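Local structure of DUF1955 domain-containing protein (Sulfolobus tokodaii, 1WY6) at residues 98-111 with 130-143. The protein is of unknown function but folds as an all-helical repeat protein, an architecture that in other families often serves protein–protein recognition. Residues are numbered along the deposited sequence; the frame is centred on the assembly and turned at random.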
loop_
_atom_site.group_PDB
_atom_site.type_symbol
_atom_site.label_atom_id
_atom_site.label_comp_id
_atom_site.label_asym_id
_atom_site.label_seq_id
_atom_site.Cartn_x
_atom_site.Cartn_y
_atom_site.Cartn_z
ATOM N N LEU A 98 4.928 -1.078 -2.307
ATOM C CA LEU A 98 5.912 -2.144 -2.172
ATOM C C LEU A 98 7.284 -1.638 -2.623
ATOM O O LEU A 98 8.272 -1.809 -1.912
ATOM C CB LEU A 98 5.513 -3.356 -3.021
ATOM C CG LEU A 98 4.447 -4.309 -2.470
ATOM C CD1 LEU A 98 4.013 -5.283 -3.555
ATOM C CD2 LEU A 98 5.006 -5.058 -1.264
ATOM N N ASP A 99 7.336 -1.016 -3.801
ATOM C CA ASP A 99 8.590 -0.502 -4.334
ATOM C C ASP A 99 9.202 0.506 -3.381
ATOM O O ASP A 99 10.412 0.488 -3.153
ATOM C CB ASP A 99 8.385 0.138 -5.719
ATOM C CG ASP A 99 7.926 -0.870 -6.772
ATOM O OD1 ASP A 99 8.146 -2.085 -6.580
ATOM O OD2 ASP A 99 7.350 -0.453 -7.801
ATOM N N ILE A 100 8.372 1.382 -2.818
ATOM C CA ILE A 100 8.867 2.377 -1.868
ATOM C C ILE A 100 9.364 1.707 -0.586
ATOM O O ILE A 100 10.375 2.123 -0.019
ATOM C CB ILE A 100 7.779 3.418 -1.536
ATOM C CG1 ILE A 100 7.523 4.295 -2.769
ATOM C CG2 ILE A 100 8.212 4.275 -0.370
ATOM C CD1 ILE A 100 6.258 5.118 -2.687
ATOM N N LEU A 101 8.664 0.672 -0.126
ATOM C CA LEU A 101 9.100 -0.030 1.078
ATOM C C LEU A 101 10.482 -0.643 0.850
ATOM O O LEU A 101 11.342 -0.578 1.719
ATOM C CB LEU A 101 8.106 -1.127 1.469
ATOM C CG LEU A 101 6.751 -0.659 2.009
ATOM C CD1 LEU A 101 5.886 -1.853 2.333
ATOM C CD2 LEU A 101 6.956 0.206 3.244
ATOM N N VAL A 102 10.697 -1.227 -0.327
ATOM C CA VAL A 102 11.993 -1.824 -0.648
ATOM C C VAL A 102 13.080 -0.751 -0.644
ATOM O O VAL A 102 14.155 -0.932 -0.067
ATOM C CB VAL A 102 11.988 -2.483 -2.051
ATOM C CG1 VAL A 102 13.358 -3.086 -2.339
ATOM C CG2 VAL A 102 10.914 -3.567 -2.131
ATOM N N ILE A 103 12.778 0.370 -1.292
ATOM C CA ILE A 103 13.696 1.493 -1.422
ATOM C C ILE A 103 13.995 2.169 -0.090
ATOM O O ILE A 103 15.039 2.804 0.078
ATOM C CB ILE A 103 13.114 2.528 -2.410
ATOM C CG1 ILE A 103 12.997 1.896 -3.793
ATOM C CG2 ILE A 103 13.986 3.759 -2.472
ATOM C CD1 ILE A 103 12.352 2.825 -4.835
ATOM N N GLN A 104 13.068 2.043 0.852
ATOM C CA GLN A 104 13.246 2.619 2.175
ATOM C C GLN A 104 14.019 1.613 3.021
ATOM O O GLN A 104 14.456 1.916 4.127
ATOM C CB GLN A 104 11.890 2.908 2.816
ATOM C CG GLN A 104 11.196 4.149 2.278
ATOM C CD GLN A 104 9.787 4.310 2.822
ATOM O OE1 GLN A 104 9.160 5.356 2.656
ATOM N NE2 GLN A 104 9.277 3.266 3.464
ATOM N N GLY A 105 14.184 0.412 2.474
ATOM C CA GLY A 105 14.895 -0.638 3.177
ATOM C C GLY A 105 14.107 -1.159 4.363
ATOM O O GLY A 105 14.692 -1.637 5.340
ATOM N N LYS A 106 12.779 -1.072 4.282
ATOM C CA LYS A 106 11.924 -1.546 5.366
ATOM C C LYS A 106 11.630 -3.032 5.230
ATOM O O LYS A 106 10.490 -3.452 5.012
ATOM C CB LYS A 106 10.624 -0.739 5.409
ATOM C CG LYS A 106 10.827 0.689 5.888
ATOM C CD LYS A 106 9.525 1.466 5.951
ATOM C CE LYS A 106 9.781 2.909 6.391
ATOM N NZ LYS A 106 10.276 3.006 7.785
ATOM N N ARG A 107 12.693 -3.812 5.360
ATOM C CA ARG A 107 12.653 -5.264 5.266
ATOM C C ARG A 107 11.722 -5.829 6.322
ATOM O O ARG A 107 11.032 -6.822 6.093
ATOM C CB ARG A 107 14.066 -5.815 5.463
ATOM C CG ARG A 107 14.170 -7.332 5.584
ATOM C CD ARG A 107 15.633 -7.729 5.763
ATOM N NE ARG A 107 15.839 -9.167 5.917
ATOM C CZ ARG A 107 15.505 -10.073 5.005
ATOM N NH1 ARG A 107 14.937 -9.689 3.869
ATOM N NH2 ARG A 107 15.757 -11.358 5.220
ATOM N N ASP A 108 11.715 -5.182 7.482
ATOM C CA ASP A 108 10.878 -5.593 8.601
ATOM C C ASP A 108 9.399 -5.590 8.227
ATOM O O ASP A 108 8.693 -6.550 8.501
ATOM C CB ASP A 108 11.128 -4.671 9.807
ATOM C CG ASP A 108 10.788 -3.211 9.523
ATOM O OD1 ASP A 108 10.983 -2.755 8.377
ATOM O OD2 ASP A 108 10.345 -2.510 10.457
ATOM N N LYS A 109 8.938 -4.509 7.601
ATOM C CA LYS A 109 7.539 -4.394 7.191
ATOM C C LYS A 109 7.195 -5.452 6.136
ATOM O O LYS A 109 6.168 -6.118 6.229
ATOM C CB LYS A 109 7.267 -2.984 6.652
ATOM C CG LYS A 109 7.532 -1.869 7.676
ATOM C CD LYS A 109 6.615 -2.012 8.894
ATOM C CE LYS A 109 7.066 -1.154 10.070
ATOM N NZ LYS A 109 7.007 0.297 9.779
ATOM N N LEU A 110 8.064 -5.614 5.143
ATOM C CA LEU A 110 7.852 -6.618 4.094
ATOM C C LEU A 110 7.762 -8.042 4.665
ATOM O O LEU A 110 6.966 -8.854 4.187
ATOM C CB LEU A 110 8.980 -6.543 3.057
ATOM C CG LEU A 110 9.018 -5.248 2.240
ATOM C CD1 LEU A 110 10.292 -5.181 1.411
ATOM C CD2 LEU A 110 7.775 -5.182 1.348
ATOM N N GLU A 111 8.575 -8.343 5.679
ATOM C CA GLU A 111 8.552 -9.676 6.299
ATOM C C GLU A 111 7.261 -9.902 7.080
ATOM O O GLU A 111 6.704 -11.002 7.074
ATOM C CB GLU A 111 9.742 -9.867 7.237
ATOM C CG GLU A 111 11.080 -9.827 6.539
ATOM C CD GLU A 111 12.169 -10.474 7.372
ATOM O OE1 GLU A 111 13.361 -10.278 7.049
ATOM O OE2 GLU A 111 11.825 -11.188 8.345
ATOM N N ALA A 130 3.851 -10.877 -5.730
ATOM C CA ALA A 130 4.265 -9.496 -5.525
ATOM C C ALA A 130 5.149 -9.384 -4.280
ATOM O O ALA A 130 6.260 -8.873 -4.360
ATOM C CB ALA A 130 3.036 -8.584 -5.398
ATOM N N ILE A 131 4.665 -9.879 -3.144
ATOM C CA ILE A 131 5.429 -9.829 -1.892
ATOM C C ILE A 131 6.717 -10.662 -1.942
ATOM O O ILE A 131 7.753 -10.254 -1.408
ATOM C CB ILE A 131 4.577 -10.300 -0.669
ATOM C CG1 ILE A 131 3.493 -9.270 -0.336
ATOM C CG2 ILE A 131 5.465 -10.465 0.563
ATOM C CD1 ILE A 131 2.341 -9.233 -1.292
ATOM N N ALA A 132 6.649 -11.828 -2.577
ATOM C CA ALA A 132 7.814 -12.702 -2.696
ATOM C C ALA A 132 8.962 -11.981 -3.392
ATOM O O ALA A 132 10.099 -11.981 -2.918
ATOM C CB ALA A 132 7.445 -13.962 -3.481
ATOM N N ASN A 133 8.649 -11.373 -4.529
ATOM C CA ASN A 133 9.640 -10.657 -5.305
ATOM C C ASN A 133 10.141 -9.391 -4.599
ATOM O O ASN A 133 11.300 -9.007 -4.761
ATOM C CB ASN A 133 9.059 -10.352 -6.692
ATOM C CG ASN A 133 8.952 -11.606 -7.563
ATOM O OD1 ASN A 133 8.308 -11.603 -8.611
ATOM N ND2 ASN A 133 9.595 -12.680 -7.129
ATOM N N ALA A 134 9.283 -8.747 -3.809
ATOM C CA ALA A 134 9.711 -7.561 -3.073
ATOM C C ALA A 134 10.661 -8.043 -1.965
ATOM O O ALA A 134 11.699 -7.432 -1.697
ATOM C CB ALA A 134 8.512 -6.847 -2.461
ATOM N N LEU A 135 10.301 -9.152 -1.327
ATOM C CA LEU A 135 11.128 -9.702 -0.265
ATOM C C LEU A 135 12.513 -10.068 -0.789
ATOM O O LEU A 135 13.525 -9.731 -0.180
ATOM C CB LEU A 135 10.457 -10.940 0.350
ATOM C CG LEU A 135 9.306 -10.648 1.320
ATOM C CD1 LEU A 135 8.524 -11.925 1.615
ATOM C CD2 LEU A 135 9.868 -10.038 2.612
ATOM N N ARG A 136 12.558 -10.752 -1.926
ATOM C CA ARG A 136 13.830 -11.154 -2.495
ATOM C C ARG A 136 14.690 -9.907 -2.719
ATOM O O ARG A 136 15.920 -9.968 -2.624
ATOM C CB ARG A 136 13.589 -11.918 -3.801
ATOM C CG ARG A 136 14.731 -12.817 -4.218
ATOM C CD ARG A 136 14.264 -13.829 -5.248
ATOM N NE ARG A 136 13.544 -14.941 -4.634
ATOM C CZ ARG A 136 12.565 -15.623 -5.223
ATOM N NH1 ARG A 136 11.975 -16.625 -4.586
ATOM N NH2 ARG A 136 12.158 -15.294 -6.438
ATOM N N ARG A 137 14.040 -8.772 -2.984
ATOM C CA ARG A 137 14.750 -7.512 -3.200
ATOM C C ARG A 137 15.374 -6.950 -1.919
ATOM O O ARG A 137 16.248 -6.090 -1.989
ATOM C CB ARG A 137 13.819 -6.453 -3.811
ATOM C CG ARG A 137 13.479 -6.659 -5.287
ATOM C CD ARG A 137 12.693 -5.469 -5.838
ATOM N NE ARG A 137 13.472 -4.229 -5.796
ATOM C CZ ARG A 137 12.956 -3.002 -5.897
ATOM N NH1 ARG A 137 11.645 -2.836 -6.047
ATOM N NH2 ARG A 137 13.753 -1.938 -5.838
ATOM N N VAL A 138 14.921 -7.415 -0.755
ATOM C CA VAL A 138 15.491 -6.948 0.512
ATOM C C VAL A 138 16.394 -8.004 1.157
ATOM O O VAL A 138 16.826 -7.853 2.305
ATOM C CB VAL A 138 14.401 -6.504 1.547
ATOM C CG1 VAL A 138 13.845 -5.137 1.165
ATOM C CG2 VAL A 138 13.282 -7.519 1.621
ATOM N N GLY A 139 16.677 -9.070 0.415
ATOM C CA GLY A 139 17.552 -10.118 0.919
ATOM C C GLY A 139 16.904 -11.283 1.643
ATOM O O GLY A 139 17.605 -12.104 2.247
ATOM N N ASP A 140 15.578 -11.373 1.579
ATOM C CA ASP A 140 14.854 -12.449 2.247
ATOM C C ASP A 140 14.453 -13.566 1.279
ATOM O O ASP A 140 13.270 -13.724 0.958
ATOM C CB ASP A 140 13.594 -11.899 2.920
ATOM C CG ASP A 140 12.942 -12.905 3.848
ATOM O OD1 ASP A 140 13.221 -14.114 3.713
ATOM O OD2 ASP A 140 12.141 -12.486 4.709
ATOM N N GLU A 141 15.437 -14.340 0.829
ATOM C CA GLU A 141 15.191 -15.445 -0.097
ATOM C C GLU A 141 14.342 -16.567 0.494
ATOM O O GLU A 141 13.500 -17.138 -0.202
ATOM C CB GLU A 141 16.514 -16.029 -0.606
ATOM C CG GLU A 141 17.095 -15.308 -1.819
ATOM C CD GLU A 141 17.603 -13.915 -1.497
ATOM O OE1 GLU A 141 17.929 -13.167 -2.444
ATOM O OE2 GLU A 141 17.681 -13.572 -0.298
ATOM N N ARG A 142 14.558 -16.881 1.770
ATOM C CA ARG A 142 13.804 -17.941 2.438
ATOM C C ARG A 142 12.299 -17.730 2.376
ATOM O O ARG A 142 11.558 -18.621 1.964
ATOM C CB ARG A 142 14.223 -18.063 3.903
ATOM C CG ARG A 142 15.624 -18.592 4.102
ATOM C CD ARG A 142 15.870 -18.997 5.552
ATOM N NE ARG A 142 17.190 -19.595 5.728
ATOM C CZ ARG A 142 17.618 -20.672 5.072
ATOM N NH1 ARG A 142 16.829 -21.276 4.192
ATOM N NH2 ARG A 142 18.839 -21.146 5.293
ATOM N N ASP A 143 11.839 -16.557 2.796
ATOM C CA ASP A 143 10.410 -16.279 2.767
ATOM C C ASP A 143 9.961 -16.052 1.336
ATOM O O ASP A 143 8.864 -16.442 0.953
ATOM C CB ASP A 143 10.076 -15.058 3.629
ATOM C CG ASP A 143 10.308 -15.311 5.109
ATOM O OD1 ASP A 143 9.919 -16.400 5.584
ATOM O OD2 ASP A 143 10.863 -14.425 5.795
#
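Side-by-side stacking of helices in a helical repeat protein brings helices 92-103 and 107-117, joined by a tight turn, against helix 125-137, where Leu98, Val102 and Leu110 meet Ala134. Helix 98-103 runs nearly parallel to helix 130-137, their axes 9.7 Å apart and 17° off parallel, while helix 107-111 returns on the same partner roughly antiparallel. The small Ala134 meets all three larger side chains: its CB lies 4.1 Å from Leu98 CD2 and about as far from Val102 CG2 and Leu110 CD2. Nearer the turn, Leu110 CD1 packs 3.6 Å from Val138 CG1, a methyl that Val102 CG1 also approaches. Closer to the backbone, Leu110 CB rests 3.6 Å from Leu135 CD2, itself close to the backbone carbonyl of Leu110.

Charged groups border this apolar seam. A bend at chi3 (63°) lays the Arg137 guanidinium across Val102, whose CG1 lies 3.5 Å above its plane, over its centre; the edge of that group points to Asp99 OD1, a long salt bridge at 3.6 Å from Arg137 NH1. Arg107 instead extends past Val138, its CG anti to the backbone N (chi1 172°), toward the turn at Asp140, though the fine placement of its guanidinium is uncertain. Glu111 OE1 sits 2.9 Å from Arg107 NE, well out of the guanidinium plane, a pairing of charge alone; Arg107 NH2 to Asp140 OD2 is a long one, 3.8 Å. The arginine probably tempers the repulsion between these two acids, and Arg115 also pairs with Glu111. Asp140 caps helix 141-153 by accepting from Asp143 N through OD1. Schellman turns at Gly105 and Gly139, each leading into an N-cap residue, give the short connections between consecutive, side-by-side helices typical of alpha-helical repeat proteins.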